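Local structure of spore germination protein B3 (Bacillus subtilis subsp. subtilis, 3N54) at residues A[73-79]-A[105-111]; A[82-88]-A[189-195]; A[183-187]-A[299-303]; A[200-204]-A[291-295]. The protein takes part, as a membrane lipoprotein component of a spore germinant receptor, in the germination response to asparagine, glucose, fructose and potassium ions. All coordinates share one frame; numbering follows the deposited sequence.

Contacts 1, 2 and 3 all reach one mixed five-stranded sheet, ordered 74-77, 105-109, 165-172, 177-186, 191-196; contact 1 lies at one border, contact 2 at the other, about 12 Å apart centre to centre. Contact 3 is centred about 9 Å from contact 2, because strands 177-186 and 191-196 are neighbours. Contact 4 pairs helices 198-208 and 271-299, its centre about 11 Å from that of contact 3 and about 21 Å from that of contact 1. Contacts 1 and 2 interleave along the chain, as do 2 and 3; contact 4 follows contacts 1 and 2, both its segments falling between those of contact 3. Through contact 2 the N-terminal and C-terminal domains meet.

Contact 1 (A[73-79]-A[105-111]); sequences KVILLGE and YLMAARG
L76 lays its CD1 along the neighbouring strand, 3.8 Å from M107 CB and 4.0 Å from A109 CB. The first torsion explains this: CG stands opposite the backbone N (chi1 -176°), which swings the isobutyl group across the gap between strands, whereas the sulfur end of M107 leads away. V74 and Y105 continue the same face more loosely, by the V74 CG2 branch beside the Y105 CB. On the other face L106 does the reaching: its CD1 sits 3.9 Å from I75 CB and equally close to L77 CD1, and its side chain crosses both of theirs obliquely. Strands 74-77 and 105-109 run parallel, their short axes 26° apart, and the chain between them passes through helices 79-84 and 87-94, which makes the pair a beta-alpha-beta crossover at the border of the mixed sheet. Five backbone bonds set the register, the first joining Y105 N to K73 O and the last A109 N to L77 O, each 2.8 Å. Beyond the strands E79 takes over, its extended chain bringing OE1 to G111 N at 2.9 Å through the anti lone pair. E79 N donates to G111 O at 3.0 Å, so backbone and side chain together grip one glycine, whose positive phi (73°) suits that residue. E79 OE2 forms a salt bridge to R83 NE; with both oxygens engaged, the carboxylate is probably held against rotation. R110 turns to D180.

Contact 2 (A[82-88]-A[189-195]); sequences MRNQNVD and SNKLVGF. With SO4 (sulfate ion), chain H.
L192 CD2 lies over the centre of one face of the R83 guanidinium, 3.8 Å from R83 CZ. At the edge, in plane, lie O4 of a sulfate and a water that joins R83 NH2 to L192 O. R83 NH2 donates to that sulfate O4 at 2.9 Å, and NH1 to another sulfate oxygen; the ion is probably from the crystallisation liquor. R83 NH1 also lies near the plane of the F195 ring, at its edge. The other flat pair is N86 with N190, whose amide planes stand 88° apart: N190 ND2 donates to N86 OD1 at 2.9 Å from above the carbonyl plane, 38° out of it. N86 OD1 also accepts from Q89 N, so it N-caps helix 87-94, and V87 N donates to N190 O. Packing is tight where M82 CE meets L192 CD1 at 3.4 Å. L192 N donates to M82 O at 2.8 Å. K191 stretches along the turn, where NZ makes a weak bond to N84 O. Helix 79-84 thus lies against border strand 191-196, and the start of helix 87-94 against the turn at N190 that precedes it; M82 and V87 also touch L77 of strand 74-77.

Contact 3 (A[183-187]-A[299-303]); sequences GIIKR and YKTDP
The C-terminal part of strand 177-186, in the mixed sheet, and the residue after it are covered by the loop that leaves helix 271-299: I184 meets Y299, T301 and P303, while K186 reaches the backbone carbonyls beside them. K300 turns the chain out of the helix with positive phi (59°). I184 CD1 makes a CH-pi contact over one face of the Y299 ring, 3.8 Å from the ring centroid and offset toward the rim, the isoleucine crossing the tyrosine at about a right angle. Its other branch, CG2, packs 3.9 Å from T301 CG2 and 4.1 Å from P303 CB. K186 runs fully extended past T301; a chi1 of -171° directs the chain away from its own backbone N, and NZ arrives at the helix end, where it bonds weakly to Y299 O at 3.4 Å and, through a water, to K300 O. With an alanine in place of K186 the amine is gone, and Y299 O and K300 O would probably lose their weak bond and water bridge to the strand. T301 OG1 is held by S164 and D326, and D302 OD2 by W325. R187 NH1 has its salt bridge with D326. R187 NH2 donates to a water in the guanidinium plane at 2.7 Å, and this water donates weakly to D302 OD2.

Contact 4 (A[200-204]-A[291-295]); sequences ETQTL and VMDKL. With SO4 (sulfate ion), chain B.
L204 and V291 carry the apolar contact together. L204 CD1 turns mainly to M292 CE, 3.7 Å away, and the two side chains cross at about a right angle. The methionine is bent at chi2 and chi3, which curls its methyl round to the leucine. L204 CD2 turns mainly to L295 CD1, which it meets tip to tip at 3.9 Å, and V291 CG1 faces both L204 methyls, 4.1 Å from each. The second valine branch, V291 CG2, sits against the aliphatic part of E200, 3.7 Å from its CG. These contacts join helices whose short axes lie 98° apart and come no nearer than 11.1 Å, so only side chains bridge them.

The polar part is looser. E200 OE1 lies beside the K294 methylenes, 3.5 Å from its CE, while OE1 and K294 NZ stay 4.3 Å apart, opposite charges beyond salt-bridge range. E200 OE2 instead accepts from S197 N at the start of its own helix, consistent with half of a capping box. K294, bent at chi3 and chi4, turns NZ to O3 of a sulfate, probably from the crystallisation liquor, at 2.6 Å and also pairs with E298 one turn on. A methionine in place of K294 would probably leave E298 without its salt-bridge partner.

Around the crossing, L196 of strand 191-196 and V304 touch L204, P303 packs on L295, and F334 and Y336 of strand 333-342 cover M292, so the two helices meet between the five-stranded sheet and the four-stranded one.

Contact 1 (A[73-79]-A[105-111])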
loop_
_atom_site.group_PDB
_atom_site.type_symbol
_atom_site.label_atom_id
_atom_site.label_comp_id
_atom_site.label_asym_id
_atom_site.label_seq_id
_atom_site.Cartn_x
_atom_site.Cartn_y
_atom_site.Cartn_z
ATOM N N LYS A 73 11.132 10.490 6.977
ATOM C CA LYS A 73 9.831 10.283 7.602
ATOM C C LYS A 73 8.862 9.520 6.707
ATOM O O LYS A 73 8.026 8.758 7.201
ATOM C CB LYS A 73 9.213 11.627 7.997
ATOM C CG LYS A 73 10.111 12.469 8.913
ATOM C CD LYS A 73 10.521 11.719 10.199
ATOM C CE LYS A 73 11.669 12.415 10.928
ATOM N NZ LYS A 73 12.385 11.455 11.815
ATOM N N VAL A 74 8.968 9.737 5.400
ATOM C CA VAL A 74 8.062 9.115 4.454
ATOM C C VAL A 74 8.760 8.845 3.126
ATOM O O VAL A 74 9.514 9.683 2.628
ATOM C CB VAL A 74 6.792 9.994 4.242
ATOM C CG1 VAL A 74 7.174 11.405 3.838
ATOM C CG2 VAL A 74 5.850 9.370 3.204
ATOM N N ILE A 75 8.527 7.647 2.592
ATOM C CA ILE A 75 9.009 7.239 1.284
ATOM C C ILE A 75 7.788 6.986 0.403
ATOM O O ILE A 75 6.932 6.169 0.761
ATOM C CB ILE A 75 9.815 5.931 1.334
ATOM C CG1 ILE A 75 10.966 6.010 2.349
ATOM C CG2 ILE A 75 10.346 5.597 -0.042
ATOM C CD1 ILE A 75 12.010 6.985 1.979
ATOM N N LEU A 76 7.717 7.673 -0.735
ATOM C CA LEU A 76 6.619 7.527 -1.681
ATOM C C LEU A 76 7.129 6.885 -2.962
ATOM O O LEU A 76 8.047 7.407 -3.595
ATOM C CB LEU A 76 6.009 8.893 -1.986
ATOM C CG LEU A 76 4.771 8.941 -2.882
ATOM C CD1 LEU A 76 3.598 8.201 -2.235
ATOM C CD2 LEU A 76 4.407 10.380 -3.167
ATOM N N LEU A 77 6.534 5.759 -3.344
ATOM C CA LEU A 77 6.975 5.007 -4.514
ATOM C C LEU A 77 6.050 5.237 -5.698
ATOM O O LEU A 77 4.831 5.146 -5.570
ATOM C CB LEU A 77 7.037 3.507 -4.195
ATOM C CG LEU A 77 7.909 3.062 -3.019
ATOM C CD1 LEU A 77 7.799 1.555 -2.820
ATOM C CD2 LEU A 77 9.376 3.457 -3.212
ATOM N N GLY A 78 6.642 5.545 -6.850
ATOM C CA GLY A 78 5.898 5.765 -8.079
ATOM C C GLY A 78 5.378 4.469 -8.666
ATOM O O GLY A 78 5.951 3.398 -8.451
ATOM N N GLU A 79 4.300 4.584 -9.433
ATOM C CA GLU A 79 3.579 3.423 -9.948
ATOM C C GLU A 79 4.425 2.552 -10.861
ATOM O O GLU A 79 4.482 1.338 -10.682
ATOM C CB GLU A 79 2.312 3.870 -10.685
ATOM C CG GLU A 79 1.507 2.719 -11.273
ATOM C CD GLU A 79 0.176 3.150 -11.861
ATOM O OE1 GLU A 79 -0.199 4.331 -11.713
ATOM O OE2 GLU A 79 -0.497 2.295 -12.475
ATOM N N TYR A 105 7.285 6.024 7.191
ATOM C CA TYR A 105 6.112 5.598 6.431
ATOM C C TYR A 105 6.464 5.223 5.002
ATOM O O TYR A 105 7.331 5.833 4.386
ATOM C CB TYR A 105 5.063 6.709 6.368
ATOM C CG TYR A 105 4.480 7.125 7.693
ATOM C CD1 TYR A 105 3.501 6.362 8.308
ATOM C CD2 TYR A 105 4.878 8.303 8.310
ATOM C CE1 TYR A 105 2.941 6.752 9.522
ATOM C CE2 TYR A 105 4.330 8.701 9.521
ATOM C CZ TYR A 105 3.365 7.919 10.124
ATOM O OH TYR A 105 2.818 8.307 11.332
ATOM N N LEU A 106 5.755 4.234 4.475
ATOM C CA LEU A 106 5.911 3.809 3.097
ATOM C C LEU A 106 4.560 3.947 2.403
ATOM O O LEU A 106 3.551 3.460 2.919
ATOM C CB LEU A 106 6.392 2.369 3.036
ATOM C CG LEU A 106 6.638 1.825 1.628
ATOM C CD1 LEU A 106 7.791 2.572 0.976
ATOM C CD2 LEU A 106 6.893 0.311 1.657
ATOM N N MET A 107 4.540 4.606 1.244
ATOM C CA MET A 107 3.304 4.827 0.507
ATOM C C MET A 107 3.471 4.710 -0.993
ATOM O O MET A 107 4.582 4.788 -1.517
ATOM C CB MET A 107 2.740 6.197 0.823
ATOM C CG MET A 107 2.467 6.363 2.275
ATOM S SD MET A 107 1.130 7.471 2.545
ATOM C CE MET A 107 0.868 7.208 4.301
ATOM N N ALA A 108 2.333 4.529 -1.660
ATOM C CA ALA A 108 2.283 4.315 -3.090
ATOM C C ALA A 108 1.627 5.499 -3.775
ATOM O O ALA A 108 0.689 6.096 -3.248
ATOM C CB ALA A 108 1.512 3.037 -3.403
ATOM N N ALA A 109 2.142 5.849 -4.945
ATOM C CA ALA A 109 1.543 6.897 -5.747
ATOM C C ALA A 109 0.942 6.279 -6.992
ATOM O O ALA A 109 1.521 5.381 -7.592
ATOM C CB ALA A 109 2.585 7.936 -6.139
ATOM N N ARG A 110 -0.237 6.745 -7.364
ATOM C CA ARG A 110 -0.768 6.452 -8.671
ATOM C C ARG A 110 0.002 7.408 -9.561
ATOM O O ARG A 110 0.092 8.597 -9.259
ATOM C CB ARG A 110 -2.268 6.714 -8.733
ATOM C CG ARG A 110 -3.066 5.763 -7.876
ATOM C CD ARG A 110 -4.494 6.235 -7.715
ATOM N NE ARG A 110 -5.288 5.323 -6.899
ATOM C CZ ARG A 110 -6.001 4.297 -7.365
ATOM N NH1 ARG A 110 -6.041 4.020 -8.666
ATOM N NH2 ARG A 110 -6.694 3.542 -6.518
ATOM N N GLY A 111 0.588 6.899 -10.633
ATOM C CA GLY A 111 1.421 7.730 -11.486
ATOM C C GLY A 111 2.747 8.046 -10.804
ATOM O O GLY A 111 3.222 7.292 -9.960
#

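Contact 2 (A[82-88]-A[189-195])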
loop_
_atom_site.group_PDB
_atom_site.type_symbol
_atom_site.label_atom_id
_atom_site.label_comp_id
_atom_site.label_asym_id
_atom_site.label_seq_id
_atom_site.Cartn_x
_atom_site.Cartn_y
_atom_site.Cartn_z
ATOM N N MET A 82 6.991 0.535 -8.847
ATOM C CA MET A 82 6.392 -0.565 -8.091
ATOM C C MET A 82 5.924 -1.712 -8.995
ATOM O O MET A 82 5.962 -2.877 -8.591
ATOM C CB MET A 82 5.201 -0.072 -7.260
ATOM C CG MET A 82 5.558 0.868 -6.134
ATOM S SD MET A 82 4.139 1.248 -5.090
ATOM C CE MET A 82 3.126 2.177 -6.241
ATOM N N ARG A 83 5.449 -1.377 -10.194
ATOM C CA ARG A 83 4.971 -2.393 -11.132
ATOM C C ARG A 83 6.122 -3.191 -11.747
ATOM O O ARG A 83 5.957 -4.367 -12.047
ATOM C CB ARG A 83 4.110 -1.776 -12.254
ATOM C CG ARG A 83 2.705 -1.363 -11.822
ATOM C CD ARG A 83 1.876 -0.885 -13.012
ATOM N NE ARG A 83 0.562 -0.361 -12.637
ATOM C CZ ARG A 83 -0.532 -1.094 -12.440
ATOM N NH1 ARG A 83 -1.665 -0.494 -12.108
ATOM N NH2 ARG A 83 -0.510 -2.414 -12.567
ATOM N N ASN A 84 7.279 -2.560 -11.922
ATOM C CA ASN A 84 8.413 -3.212 -12.590
ATOM C C ASN A 84 9.521 -3.755 -11.682
ATOM O O ASN A 84 10.338 -4.550 -12.136
ATOM C CB ASN A 84 9.035 -2.247 -13.595
ATOM C CG ASN A 84 8.072 -1.843 -14.680
ATOM O OD1 ASN A 84 8.047 -0.690 -15.098
ATOM N ND2 ASN A 84 7.258 -2.787 -15.140
ATOM N N GLN A 85 9.546 -3.355 -10.412
ATOM C CA GLN A 85 10.658 -3.732 -9.525
ATOM C C GLN A 85 10.228 -4.205 -8.153
ATOM O O GLN A 85 9.278 -3.673 -7.572
ATOM C CB GLN A 85 11.586 -2.540 -9.328
ATOM C CG GLN A 85 12.078 -1.889 -10.603
ATOM C CD GLN A 85 12.859 -2.840 -11.496
ATOM O OE1 GLN A 85 13.409 -3.848 -11.036
ATOM N NE2 GLN A 85 12.912 -2.520 -12.784
ATOM N N ASN A 86 10.945 -5.207 -7.648
ATOM C CA ASN A 86 10.810 -5.670 -6.280
ATOM C C ASN A 86 11.064 -4.470 -5.371
ATOM O O ASN A 86 12.165 -3.913 -5.369
ATOM C CB ASN A 86 11.815 -6.794 -6.010
ATOM C CG ASN A 86 11.682 -7.387 -4.620
ATOM O OD1 ASN A 86 11.558 -6.667 -3.628
ATOM N ND2 ASN A 86 11.719 -8.711 -4.539
ATOM N N VAL A 87 10.047 -4.057 -4.620
ATOM C CA VAL A 87 10.142 -2.824 -3.828
ATOM C C VAL A 87 11.155 -2.939 -2.686
ATOM O O VAL A 87 11.842 -1.972 -2.376
ATOM C CB VAL A 87 8.754 -2.349 -3.304
ATOM C CG1 VAL A 87 7.808 -2.103 -4.490
ATOM C CG2 VAL A 87 8.145 -3.340 -2.321
ATOM N N ASP A 88 11.250 -4.115 -2.079
ATOM C CA ASP A 88 12.228 -4.350 -1.025
ATOM C C ASP A 88 13.654 -4.216 -1.568
ATOM O O ASP A 88 14.500 -3.586 -0.949
ATOM C CB ASP A 88 12.036 -5.726 -0.403
ATOM C CG ASP A 88 12.898 -5.929 0.820
ATOM O OD1 ASP A 88 12.484 -5.474 1.905
ATOM O OD2 ASP A 88 13.979 -6.552 0.702
ATOM N N SER A 189 7.309 -11.727 -5.945
ATOM C CA SER A 189 7.804 -10.653 -6.802
ATOM C C SER A 189 7.980 -9.353 -6.031
ATOM O O SER A 189 8.869 -8.557 -6.327
ATOM C CB SER A 189 6.840 -10.411 -7.954
ATOM O OG SER A 189 5.614 -9.887 -7.468
ATOM N N ASN A 190 7.105 -9.130 -5.054
ATOM C CA ASN A 190 7.126 -7.910 -4.272
ATOM C C ASN A 190 6.828 -6.704 -5.184
ATOM O O ASN A 190 7.319 -5.597 -4.952
ATOM C CB ASN A 190 8.489 -7.784 -3.587
ATOM C CG ASN A 190 8.402 -7.349 -2.150
ATOM O OD1 ASN A 190 7.331 -7.214 -1.574
ATOM N ND2 ASN A 190 9.552 -7.141 -1.556
ATOM N N LYS A 191 6.025 -6.941 -6.221
ATOM C CA LYS A 191 5.641 -5.920 -7.188
ATOM C C LYS A 191 4.181 -5.543 -7.024
ATOM O O LYS A 191 3.361 -6.350 -6.556
ATOM C CB LYS A 191 5.860 -6.420 -8.617
ATOM C CG LYS A 191 7.308 -6.641 -8.969
ATOM C CD LYS A 191 7.469 -7.149 -10.393
ATOM C CE LYS A 191 8.936 -7.367 -10.727
ATOM N NZ LYS A 191 9.131 -7.776 -12.140
ATOM N N LEU A 192 3.848 -4.318 -7.419
ATOM C CA LEU A 192 2.468 -3.862 -7.369
ATOM C C LEU A 192 1.740 -4.449 -8.579
ATOM O O LEU A 192 2.192 -4.288 -9.715
ATOM C CB LEU A 192 2.387 -2.331 -7.336
ATOM C CG LEU A 192 0.981 -1.703 -7.345
ATOM C CD1 LEU A 192 0.945 -0.384 -6.561
ATOM C CD2 LEU A 192 0.450 -1.506 -8.781
ATOM N N VAL A 193 0.632 -5.148 -8.328
ATOM C CA VAL A 193 -0.134 -5.804 -9.399
ATOM C C VAL A 193 -1.458 -5.098 -9.691
ATOM O O VAL A 193 -2.140 -5.438 -10.656
ATOM C CB VAL A 193 -0.395 -7.292 -9.089
ATOM C CG1 VAL A 193 0.928 -8.068 -9.042
ATOM C CG2 VAL A 193 -1.172 -7.453 -7.790
ATOM N N GLY A 194 -1.812 -4.116 -8.870
ATOM C CA GLY A 194 -3.010 -3.314 -9.111
ATOM C C GLY A 194 -3.319 -2.381 -7.956
ATOM O O GLY A 194 -2.604 -2.374 -6.954
ATOM N N PHE A 195 -4.386 -1.602 -8.111
ATOM C CA PHE A 195 -4.883 -0.706 -7.068
ATOM C C PHE A 195 -6.339 -1.011 -6.728
ATOM O O PHE A 195 -7.111 -1.446 -7.572
ATOM C CB PHE A 195 -4.846 0.755 -7.522
ATOM C CG PHE A 195 -3.472 1.335 -7.658
ATOM C CD1 PHE A 195 -2.856 1.949 -6.578
ATOM C CD2 PHE A 195 -2.811 1.304 -8.874
ATOM C CE1 PHE A 195 -1.596 2.510 -6.707
ATOM C CE2 PHE A 195 -1.553 1.856 -9.007
ATOM C CZ PHE A 195 -0.945 2.462 -7.925
HETATM S S SO4 H . -4.339 -2.776 -13.196
HETATM O O1 SO4 H . -4.108 -2.293 -14.561
HETATM O O2 SO4 H . -4.617 -1.653 -12.286
HETATM O O3 SO4 H . -5.506 -3.657 -13.147
HETATM O O4 SO4 H . -3.185 -3.548 -12.739
HETATM O O HOH W 1 1.474 -4.245 -12.929
HETATM O O HOH W 2 7.558 -6.410 -14.136
HETATM O O HOH W 3 11.940 -7.532 -12.565
#

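Contact 3 (A[183-187]-A[299-303])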
loop_
_atom_site.group_PDB
_atom_site.type_symbol
_atom_site.label_atom_id
_atom_site.label_comp_id
_atom_site.label_asym_id
_atom_site.label_seq_id
_atom_site.Cartn_x
_atom_site.Cartn_y
_atom_site.Cartn_z
ATOM N N GLY A 183 -2.491 0.288 -3.031
ATOM C CA GLY A 183 -1.768 -0.519 -3.997
ATOM C C GLY A 183 -1.753 -1.935 -3.470
ATOM O O GLY A 183 -1.800 -2.142 -2.257
ATOM N N ILE A 184 -1.706 -2.908 -4.374
ATOM C CA ILE A 184 -1.652 -4.315 -4.006
ATOM C C ILE A 184 -0.277 -4.856 -4.368
ATOM O O ILE A 184 0.059 -4.934 -5.544
ATOM C CB ILE A 184 -2.728 -5.142 -4.743
ATOM C CG1 ILE A 184 -4.118 -4.528 -4.561
ATOM C CG2 ILE A 184 -2.721 -6.585 -4.252
ATOM C CD1 ILE A 184 -5.154 -5.080 -5.533
ATOM N N ILE A 185 0.515 -5.216 -3.360
ATOM C CA ILE A 185 1.850 -5.764 -3.569
ATOM C C ILE A 185 1.774 -7.280 -3.457
ATOM O O ILE A 185 1.329 -7.815 -2.443
ATOM C CB ILE A 185 2.879 -5.224 -2.534
ATOM C CG1 ILE A 185 2.808 -3.695 -2.423
ATOM C CG2 ILE A 185 4.285 -5.658 -2.903
ATOM C CD1 ILE A 185 3.014 -2.965 -3.737
ATOM N N LYS A 186 2.195 -7.975 -4.508
ATOM C CA LYS A 186 2.095 -9.427 -4.541
ATOM C C LYS A 186 3.342 -10.091 -3.967
ATOM O O LYS A 186 4.457 -9.606 -4.149
ATOM C CB LYS A 186 1.853 -9.908 -5.967
ATOM C CG LYS A 186 1.516 -11.394 -6.076
ATOM C CD LYS A 186 0.954 -11.698 -7.439
ATOM C CE LYS A 186 0.449 -13.123 -7.565
ATOM N NZ LYS A 186 -0.509 -13.195 -8.729
ATOM N N ARG A 187 3.129 -11.210 -3.283
ATOM C CA ARG A 187 4.204 -11.975 -2.653
ATOM C C ARG A 187 5.169 -12.510 -3.698
ATOM O O ARG A 187 4.823 -12.621 -4.876
ATOM C CB ARG A 187 3.619 -13.129 -1.836
ATOM C CG ARG A 187 3.086 -14.320 -2.656
ATOM C CD ARG A 187 1.705 -14.776 -2.171
ATOM N NE ARG A 187 1.610 -14.793 -0.713
ATOM C CZ ARG A 187 0.493 -14.596 -0.010
ATOM N NH1 ARG A 187 -0.669 -14.358 -0.604
ATOM N NH2 ARG A 187 0.551 -14.618 1.315
ATOM N N TYR A 299 -6.522 -10.066 -9.636
ATOM C CA TYR A 299 -5.163 -9.951 -9.085
ATOM C C TYR A 299 -4.602 -11.290 -8.595
ATOM O O TYR A 299 -3.387 -11.472 -8.561
ATOM C CB TYR A 299 -5.119 -8.883 -7.982
ATOM C CG TYR A 299 -5.652 -7.566 -8.482
ATOM C CD1 TYR A 299 -6.798 -6.995 -7.935
ATOM C CD2 TYR A 299 -5.056 -6.929 -9.565
ATOM C CE1 TYR A 299 -7.308 -5.798 -8.431
ATOM C CE2 TYR A 299 -5.558 -5.741 -10.068
ATOM C CZ TYR A 299 -6.680 -5.181 -9.494
ATOM O OH TYR A 299 -7.166 -3.998 -9.995
ATOM N N LYS A 300 -5.484 -12.213 -8.219
ATOM C CA LYS A 300 -5.094 -13.562 -7.807
ATOM C C LYS A 300 -4.143 -13.581 -6.604
ATOM O O LYS A 300 -3.168 -14.347 -6.576
ATOM C CB LYS A 300 -4.472 -14.329 -8.985
ATOM C CG LYS A 300 -5.377 -14.443 -10.215
ATOM C CD LYS A 300 -4.680 -15.219 -11.328
ATOM C CE LYS A 300 -5.564 -15.362 -12.553
ATOM N NZ LYS A 300 -4.862 -16.031 -13.683
ATOM N N THR A 301 -4.417 -12.736 -5.616
ATOM C CA THR A 301 -3.645 -12.768 -4.382
ATOM C C THR A 301 -4.459 -12.270 -3.190
ATOM O O THR A 301 -5.429 -11.524 -3.347
ATOM C CB THR A 301 -2.325 -11.979 -4.508
ATOM O OG1 THR A 301 -1.399 -12.455 -3.524
ATOM C CG2 THR A 301 -2.548 -10.471 -4.344
ATOM N N ASP A 302 -4.054 -12.727 -2.010
ATOM C CA ASP A 302 -4.672 -12.385 -0.738
ATOM C C ASP A 302 -3.746 -11.397 -0.031
ATOM O O ASP A 302 -2.742 -11.809 0.558
ATOM C CB ASP A 302 -4.881 -13.666 0.091
ATOM C CG ASP A 302 -5.010 -13.407 1.600
ATOM O OD1 ASP A 302 -5.383 -12.287 2.012
ATOM O OD2 ASP A 302 -4.736 -14.353 2.381
ATOM N N PRO A 303 -4.064 -10.087 -0.103
ATOM C CA PRO A 303 -3.235 -9.067 0.525
ATOM C C PRO A 303 -3.754 -8.628 1.895
ATOM O O PRO A 303 -3.364 -7.566 2.384
ATOM C CB PRO A 303 -3.348 -7.905 -0.462
ATOM C CG PRO A 303 -4.766 -8.023 -1.003
ATOM C CD PRO A 303 -5.192 -9.468 -0.828
HETATM O O HOH W 4 -1.300 -15.665 -8.288
HETATM O O HOH W 5 -1.413 -14.069 3.026
#

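Contact 4 (A[200-204]-A[291-295])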
loop_
_atom_site.group_PDB
_atom_site.type_symbol
_atom_site.label_atom_id
_atom_site.label_comp_id
_atom_site.label_asym_id
_atom_site.label_seq_id
_atom_site.Cartn_x
_atom_site.Cartn_y
_atom_site.Cartn_z
ATOM N N GLU A 200 -13.389 0.690 -2.339
ATOM C CA GLU A 200 -13.055 -0.731 -2.252
ATOM C C GLU A 200 -12.176 -1.015 -1.040
ATOM O O GLU A 200 -12.367 -2.022 -0.359
ATOM C CB GLU A 200 -12.359 -1.208 -3.535
ATOM C CG GLU A 200 -13.294 -1.331 -4.730
ATOM C CD GLU A 200 -12.573 -1.530 -6.057
ATOM O OE1 GLU A 200 -13.215 -2.043 -6.996
ATOM O OE2 GLU A 200 -11.381 -1.169 -6.177
ATOM N N THR A 201 -11.225 -0.121 -0.770
ATOM C CA THR A 201 -10.339 -0.277 0.382
ATOM C C THR A 201 -11.151 -0.182 1.674
ATOM O O THR A 201 -10.950 -0.971 2.593
ATOM C CB THR A 201 -9.181 0.758 0.364
ATOM O OG1 THR A 201 -8.486 0.677 -0.890
ATOM C CG2 THR A 201 -8.189 0.491 1.481
ATOM N N GLN A 202 -12.097 0.754 1.724
ATOM C CA GLN A 202 -12.955 0.901 2.904
ATOM C C GLN A 202 -13.779 -0.358 3.117
ATOM O O GLN A 202 -13.874 -0.864 4.231
ATOM C CB GLN A 202 -13.895 2.111 2.777
ATOM C CG GLN A 202 -14.671 2.390 4.069
ATOM C CD GLN A 202 -15.664 3.531 3.957
ATOM O OE1 GLN A 202 -16.554 3.520 3.109
ATOM N NE2 GLN A 202 -15.538 4.507 4.840
ATOM N N THR A 203 -14.382 -0.853 2.043
ATOM C CA THR A 203 -15.191 -2.066 2.108
ATOM C C THR A 203 -14.383 -3.236 2.640
ATOM O O THR A 203 -14.812 -3.933 3.563
ATOM C CB THR A 203 -15.741 -2.444 0.722
ATOM O OG1 THR A 203 -16.584 -1.391 0.246
ATOM C CG2 THR A 203 -16.532 -3.746 0.789
ATOM N N LEU A 204 -13.213 -3.443 2.048
ATOM C CA LEU A 204 -12.347 -4.558 2.420
ATOM C C LEU A 204 -11.920 -4.432 3.874
ATOM O O LEU A 204 -11.986 -5.395 4.636
ATOM C CB LEU A 204 -11.126 -4.604 1.500
ATOM C CG LEU A 204 -10.287 -5.876 1.516
ATOM C CD1 LEU A 204 -11.153 -7.112 1.276
ATOM C CD2 LEU A 204 -9.177 -5.761 0.472
ATOM N N VAL A 291 -15.117 -6.790 -4.562
ATOM C CA VAL A 291 -13.699 -6.642 -4.224
ATOM C C VAL A 291 -13.021 -8.010 -4.131
ATOM O O VAL A 291 -11.938 -8.207 -4.680
ATOM C CB VAL A 291 -13.490 -5.872 -2.899
ATOM C CG1 VAL A 291 -12.004 -5.803 -2.548
ATOM C CG2 VAL A 291 -14.080 -4.471 -2.995
ATOM N N MET A 292 -13.677 -8.954 -3.459
ATOM C CA MET A 292 -13.130 -10.301 -3.305
ATOM C C MET A 292 -12.982 -10.992 -4.662
ATOM O O MET A 292 -12.065 -11.771 -4.872
ATOM C CB MET A 292 -14.015 -11.139 -2.375
ATOM C CG MET A 292 -13.300 -12.305 -1.704
ATOM S SD MET A 292 -11.871 -11.821 -0.703
ATOM C CE MET A 292 -12.487 -10.367 0.133
ATOM N N ASP A 293 -13.887 -10.695 -5.581
ATOM C CA ASP A 293 -13.818 -11.249 -6.926
ATOM C C ASP A 293 -12.579 -10.726 -7.669
ATOM O O ASP A 293 -11.914 -11.478 -8.378
ATOM C CB ASP A 293 -15.087 -10.904 -7.704
ATOM C CG ASP A 293 -15.237 -11.727 -8.953
ATOM O OD1 ASP A 293 -15.551 -12.927 -8.840
ATOM O OD2 ASP A 293 -15.064 -11.172 -10.051
ATOM N N LYS A 294 -12.279 -9.439 -7.502
ATOM C CA LYS A 294 -11.064 -8.853 -8.069
ATOM C C LYS A 294 -9.806 -9.471 -7.440
ATOM O O LYS A 294 -8.847 -9.771 -8.139
ATOM C CB LYS A 294 -11.043 -7.334 -7.882
ATOM C CG LYS A 294 -12.112 -6.595 -8.673
ATOM C CD LYS A 294 -12.277 -5.150 -8.213
ATOM C CE LYS A 294 -11.106 -4.258 -8.603
ATOM N NZ LYS A 294 -11.023 -4.027 -10.068
ATOM N N LEU A 295 -9.819 -9.670 -6.126
ATOM C CA LEU A 295 -8.664 -10.259 -5.442
ATOM C C LEU A 295 -8.450 -11.703 -5.885
ATOM O O LEU A 295 -7.322 -12.122 -6.151
ATOM C CB LEU A 295 -8.826 -10.195 -3.920
ATOM C CG LEU A 295 -8.779 -8.803 -3.278
ATOM C CD1 LEU A 295 -8.972 -8.909 -1.775
ATOM C CD2 LEU A 295 -7.471 -8.087 -3.598
HETATM S S SO4 B . -13.080 -2.755 -12.661
HETATM O O1 SO4 B . -12.041 -3.514 -13.343
HETATM O O2 SO4 B . -12.737 -1.337 -12.707
HETATM O O3 SO4 B . -13.192 -3.177 -11.269
HETATM O O4 SO4 B . -14.360 -2.986 -13.319
#